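Local coordinates for protein thin, isoform D (Drosophila melanogaster, PDB 6D69) that probably acts as a zinc-binding, RING-type ubiquitin ligase, represented here by its C-terminal NHL-repeat beta-propeller, at residues 231-236 and 249-254; 94-99 and 141-146. One frame throughout, in Å; residues are numbered along the deposited sequence.

The two interactions hold a six-bladed NHL propeller together at different levels. Interaction 1 works within a single blade, where the loop 231-236 leading into the innermost strand is tied to the end of the blade's second strand and the turn after it. Interaction 2 joins two successive blades, setting the entry to one inner strand, 94-99, beside the same part of the next, 141-146. The centres of interactions 1 and 2 lie about 19 Å apart, their nearest atoms about 8 Å. The chemistry differs too: interaction 1 depends on a buried carboxylate with several donors, whereas interaction 2 is almost wholly apolar and lies nearer the centre of the chain, at 8 Å against 14 Å.

Interaction 1: residues 231-236 and 249-254; sequences GQFKFP and VADSGN
Asp-251 OD2 is gripped by two groups: Asn-254 ND2 gives it a hydrogen bond of 2.7 Å, with the oxygen close to the plane of the Asn-254 amide, and Arg-256 adds a salt bridge. Gln-232 O, another acceptor, lies 3.1 Å from Asp-251 OD2, a closeness that the surrounding donors probably offset; Arg-256 also bonds weakly to Gln-232 O. The other carboxylate oxygen, Asp-251 OD1, accepts the backbone N of Lys-234 on its syn side at 2.9 Å, in a nearly straight bond (168°). With CG anti to the backbone N (chi1 -177°), Asp-251 extends its carboxylate to the incoming loop; an aspartate suits the place because its two oxygens can serve main chain and side chains at once. With an alanine here, Lys-234 N would probably lose its acceptor and the charge of Arg-256 its mate.

Further along, Ser-252 OG donates to Phe-235 O at 2.7 Å, pinning the loop a second time. Lys-234 CB lies over the Gly-253 backbone, and the lysine's CG then passes the amide of Asn-254 before the chain turns away.

Below this polar layer the Phe-233 ring presents its edge to Asp-251 CG, ring and carboxylate planes being 85° apart. Its CE1 meets Val-249 CG1 at 3.8 Å, and the same methyl touches Pro-236 CB at 3.9 Å, so the branched valine fills the corner between ring and proline.

Within the blade, the loop leads into the innermost strand, which runs antiparallel to 247-251. Phe-233 and Val-249 both reach Ile-210 on strand 209-214 of the preceding blade, while Ala-250 and Ser-252 pack against strand 279-288 of the next.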
loop_
_atom_site.group_PDB
_atom_site.type_symbol
_atom_site.label_atom_id
_atom_site.label_comp_id
_atom_site.label_asym_id
_atom_site.label_seq_id
_atom_site.Cartn_x
_atom_site.Cartn_y
_atom_site.Cartn_z
ATOM N N GLY A 231 11.897 -13.600 -8.507
ATOM C CA GLY A 231 10.923 -14.261 -7.678
ATOM C C GLY A 231 11.256 -14.291 -6.213
ATOM O O GLY A 231 10.492 -14.897 -5.435
ATOM N N GLN A 232 12.366 -13.669 -5.813
ATOM C CA GLN A 232 12.804 -13.622 -4.424
ATOM C C GLN A 232 12.826 -12.189 -3.905
ATOM O O GLN A 232 12.974 -11.223 -4.664
ATOM C CB GLN A 232 14.192 -14.248 -4.279
ATOM C CG GLN A 232 14.159 -15.761 -4.498
ATOM C CD GLN A 232 15.523 -16.384 -4.628
ATOM O OE1 GLN A 232 16.488 -15.742 -5.042
ATOM N NE2 GLN A 232 15.607 -17.653 -4.280
ATOM N N PHE A 233 12.688 -12.056 -2.598
ATOM C CA PHE A 233 12.507 -10.753 -1.988
ATOM C C PHE A 233 13.550 -10.515 -0.912
ATOM O O PHE A 233 14.026 -11.453 -0.258
ATOM C CB PHE A 233 11.103 -10.610 -1.342
ATOM C CG PHE A 233 9.968 -10.835 -2.281
ATOM C CD1 PHE A 233 9.881 -10.132 -3.470
ATOM C CD2 PHE A 233 8.979 -11.745 -1.961
ATOM C CE1 PHE A 233 8.831 -10.323 -4.309
ATOM C CE2 PHE A 233 7.916 -11.944 -2.813
ATOM C CZ PHE A 233 7.852 -11.229 -3.985
ATOM N N LYS A 234 13.881 -9.237 -0.739
ATOM C CA LYS A 234 14.578 -8.730 0.437
ATOM C C LYS A 234 13.714 -7.609 0.994
ATOM O O LYS A 234 13.696 -6.504 0.443
ATOM C CB LYS A 234 15.962 -8.203 0.088
ATOM C CG LYS A 234 16.893 -9.163 -0.534
ATOM C CD LYS A 234 17.343 -10.234 0.397
ATOM C CE LYS A 234 18.466 -10.997 -0.329
ATOM N NZ LYS A 234 18.960 -12.246 0.341
ATOM N N PHE A 235 12.986 -7.905 2.062
ATOM C CA PHE A 235 12.165 -6.936 2.776
ATOM C C PHE A 235 11.098 -6.312 1.889
ATOM O O PHE A 235 11.068 -5.091 1.698
ATOM C CB PHE A 235 13.070 -5.877 3.392
ATOM C CG PHE A 235 14.032 -6.452 4.388
ATOM C CD1 PHE A 235 13.596 -6.813 5.668
ATOM C CD2 PHE A 235 15.353 -6.694 4.039
ATOM C CE1 PHE A 235 14.465 -7.373 6.579
ATOM C CE2 PHE A 235 16.215 -7.263 4.955
ATOM C CZ PHE A 235 15.771 -7.592 6.217
ATOM N N PRO A 236 10.178 -7.113 1.361
ATOM C CA PRO A 236 9.094 -6.544 0.562
ATOM C C PRO A 236 8.352 -5.443 1.304
ATOM O O PRO A 236 8.030 -5.566 2.490
ATOM C CB PRO A 236 8.176 -7.740 0.298
ATOM C CG PRO A 236 8.484 -8.725 1.432
ATOM C CD PRO A 236 9.962 -8.547 1.651
ATOM N N VAL A 249 4.924 -6.124 -6.447
ATOM C CA VAL A 249 5.664 -6.030 -5.197
ATOM C C VAL A 249 6.811 -5.042 -5.297
ATOM O O VAL A 249 7.650 -5.139 -6.200
ATOM C CB VAL A 249 6.206 -7.396 -4.779
ATOM C CG1 VAL A 249 6.858 -7.264 -3.379
ATOM C CG2 VAL A 249 5.054 -8.403 -4.809
ATOM N N ALA A 250 6.865 -4.127 -4.329
ATOM C CA ALA A 250 8.038 -3.292 -4.063
ATOM C C ALA A 250 9.083 -4.132 -3.329
ATOM O O ALA A 250 8.996 -4.334 -2.117
ATOM C CB ALA A 250 7.646 -2.085 -3.225
ATOM N N ASP A 251 10.070 -4.654 -4.058
ATOM C CA ASP A 251 11.102 -5.476 -3.440
ATOM C C ASP A 251 12.195 -4.537 -2.919
ATOM O O ASP A 251 13.206 -4.291 -3.576
ATOM C CB ASP A 251 11.624 -6.473 -4.462
ATOM C CG ASP A 251 12.639 -7.417 -3.876
ATOM O OD1 ASP A 251 12.808 -7.369 -2.644
ATOM O OD2 ASP A 251 13.275 -8.187 -4.626
ATOM N N SER A 252 11.983 -3.982 -1.717
ATOM C CA SER A 252 12.781 -2.812 -1.317
ATOM C C SER A 252 14.238 -3.185 -1.098
ATOM O O SER A 252 15.145 -2.500 -1.583
ATOM C CB SER A 252 12.208 -2.178 -0.064
ATOM O OG SER A 252 12.533 -2.960 1.065
ATOM N N GLY A 253 14.475 -4.303 -0.428
ATOM C CA GLY A 253 15.828 -4.757 -0.225
ATOM C C GLY A 253 16.603 -4.952 -1.505
ATOM O O GLY A 253 17.806 -4.724 -1.533
ATOM N N ASN A 254 15.941 -5.365 -2.578
ATOM C CA ASN A 254 16.610 -5.548 -3.862
ATOM C C ASN A 254 16.387 -4.388 -4.826
ATOM O O ASN A 254 16.803 -4.488 -5.990
ATOM C CB ASN A 254 16.157 -6.836 -4.557
ATOM C CG ASN A 254 16.565 -8.088 -3.827
ATOM O OD1 ASN A 254 17.706 -8.214 -3.391
ATOM N ND2 ASN A 254 15.640 -9.052 -3.725
#

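Interaction 2: residues 94-99 and 141-146; sequences CLAGVA and YPWGVT
Trp-143 turns its CG to the side opposite its own N (chi1 -156°), which carries the indole back to Ala-96 although its CB sets out in the other direction. The methyl of Ala-96 points at the ring and sits over one face: its CB is 3.7 Å from the centroid of the five-membered ring and only 6° off the normal, a CH-pi contact. A methyl is small enough to rest flat on the pyrrole part of the indole. Trp-143 also meets His-190 and Tyr-191 edge-to-face.

Next come two glycines, Gly-97 and Gly-144, whose CA atoms approach to 3.9 Å. A side chain on Gly-97 would run into the backbone N atoms of Gly-144 and Val-145, and the backbone angles of Gly-144 would jam a CB against the carbonyl O of Trp-143. Val-145 places CG1 between its N and its carbonyl carbon, and this methyl touches Gly-97 C at 3.8 Å. Ala-99 CB lies 3.6 Å from Thr-146 CA, again a small group set against main chain. Val-98 turns away to Val-60 and Ala-62 of the preceding blade, continuing the apolar filling.

The touching parts, 96-99 and 143-146, run almost parallel, 7° apart, yet they do not form a sheet with each other: Gly-97 and Ala-99 bond to strand 106-110, Gly-144 and Thr-146 to strand 153-157. Here the two inner strands bond within their own blades, and the neighbours meet through van der Waals packing and one CH-pi contact, so the join probably depends on small residues fitting closely.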
loop_
_atom_site.group_PDB
_atom_site.type_symbol
_atom_site.label_atom_id
_atom_site.label_comp_id
_atom_site.label_asym_id
_atom_site.label_seq_id
_atom_site.Cartn_x
_atom_site.Cartn_y
_atom_site.Cartn_z
ATOM N N CYS A 94 2.443 10.512 11.908
ATOM C CA CYS A 94 3.363 10.222 10.791
ATOM C C CYS A 94 2.769 9.086 9.946
ATOM O O CYS A 94 3.264 7.957 9.906
ATOM C CB CYS A 94 4.803 9.941 11.287
ATOM S SG CYS A 94 6.148 10.296 10.061
ATOM N N LEU A 95 1.715 9.435 9.212
ATOM C CA LEU A 95 0.890 8.439 8.545
ATOM C C LEU A 95 1.685 7.666 7.509
ATOM O O LEU A 95 2.600 8.194 6.872
ATOM C CB LEU A 95 -0.333 9.107 7.890
ATOM C CG LEU A 95 -0.242 10.226 6.835
ATOM C CD1 LEU A 95 0.076 9.647 5.562
ATOM C CD2 LEU A 95 -1.573 10.935 6.648
ATOM N N ALA A 96 1.345 6.406 7.356
ATOM C CA ALA A 96 2.031 5.579 6.383
ATOM C C ALA A 96 1.125 4.985 5.318
ATOM O O ALA A 96 1.502 4.941 4.148
ATOM C CB ALA A 96 2.727 4.459 7.109
ATOM N N GLY A 97 -0.044 4.497 5.694
ATOM C CA GLY A 97 -0.916 3.778 4.788
ATOM C C GLY A 97 -2.127 4.619 4.435
ATOM O O GLY A 97 -2.588 5.436 5.233
ATOM N N VAL A 98 -2.633 4.416 3.223
ATOM C CA VAL A 98 -3.815 5.114 2.757
ATOM C C VAL A 98 -4.565 4.223 1.783
ATOM O O VAL A 98 -4.007 3.291 1.189
ATOM C CB VAL A 98 -3.443 6.470 2.133
ATOM C CG1 VAL A 98 -2.521 6.274 0.922
ATOM C CG2 VAL A 98 -4.677 7.245 1.795
ATOM N N ALA A 99 -5.862 4.495 1.660
ATOM C CA ALA A 99 -6.725 3.715 0.800
ATOM C C ALA A 99 -8.000 4.503 0.551
ATOM O O ALA A 99 -8.304 5.476 1.251
ATOM C CB ALA A 99 -7.030 2.356 1.420
ATOM N N TYR A 141 1.842 -0.200 15.702
ATOM C CA TYR A 141 2.168 0.883 14.762
ATOM C C TYR A 141 1.456 0.635 13.451
ATOM O O TYR A 141 1.986 -0.044 12.557
ATOM C CB TYR A 141 3.672 1.059 14.577
ATOM C CG TYR A 141 4.331 1.815 15.732
ATOM C CD1 TYR A 141 4.604 1.180 16.924
ATOM C CD2 TYR A 141 4.669 3.160 15.632
ATOM C CE1 TYR A 141 5.189 1.831 17.962
ATOM C CE2 TYR A 141 5.266 3.823 16.688
ATOM C CZ TYR A 141 5.521 3.142 17.852
ATOM O OH TYR A 141 6.098 3.750 18.940
ATOM N N PRO A 142 0.248 1.183 13.303
ATOM C CA PRO A 142 -0.627 0.737 12.213
ATOM C C PRO A 142 0.055 0.622 10.862
ATOM O O PRO A 142 0.007 -0.457 10.296
ATOM C CB PRO A 142 -1.754 1.768 12.216
ATOM C CG PRO A 142 -1.866 2.223 13.622
ATOM C CD PRO A 142 -0.469 2.035 14.263
ATOM N N TRP A 143 0.690 1.638 10.304
ATOM C CA TRP A 143 1.383 1.358 9.015
ATOM C C TRP A 143 0.721 0.481 7.932
ATOM O O TRP A 143 1.164 -0.668 7.776
ATOM C CB TRP A 143 2.744 0.607 9.228
ATOM C CG TRP A 143 3.652 0.849 8.062
ATOM C CD1 TRP A 143 3.354 0.744 6.720
ATOM C CD2 TRP A 143 4.986 1.320 8.130
ATOM N NE1 TRP A 143 4.416 1.143 5.967
ATOM C CE2 TRP A 143 5.437 1.496 6.804
ATOM C CE3 TRP A 143 5.842 1.616 9.179
ATOM C CZ2 TRP A 143 6.705 1.931 6.507
ATOM C CZ3 TRP A 143 7.100 2.056 8.879
ATOM C CH2 TRP A 143 7.523 2.208 7.551
ATOM N N GLY A 144 -0.192 0.968 7.082
ATOM C CA GLY A 144 -0.625 0.097 5.975
ATOM C C GLY A 144 -2.061 -0.436 5.966
ATOM O O GLY A 144 -2.412 -1.324 6.744
ATOM N N VAL A 145 -2.905 0.074 5.061
ATOM C CA VAL A 145 -4.346 -0.179 5.103
ATOM C C VAL A 145 -4.935 -0.286 3.688
ATOM O O VAL A 145 -4.372 0.213 2.705
ATOM C CB VAL A 145 -5.070 0.915 5.937
ATOM C CG1 VAL A 145 -4.996 2.303 5.293
ATOM C CG2 VAL A 145 -6.489 0.559 6.195
ATOM N N THR A 146 -6.076 -0.976 3.599
ATOM C CA THR A 146 -6.806 -1.166 2.342
ATOM C C THR A 146 -8.272 -1.532 2.617
ATOM O O THR A 146 -8.709 -1.673 3.763
ATOM C CB THR A 146 -6.172 -2.248 1.466
ATOM O OG1 THR A 146 -6.661 -2.066 0.133
ATOM C CG2 THR A 146 -6.540 -3.648 1.958
#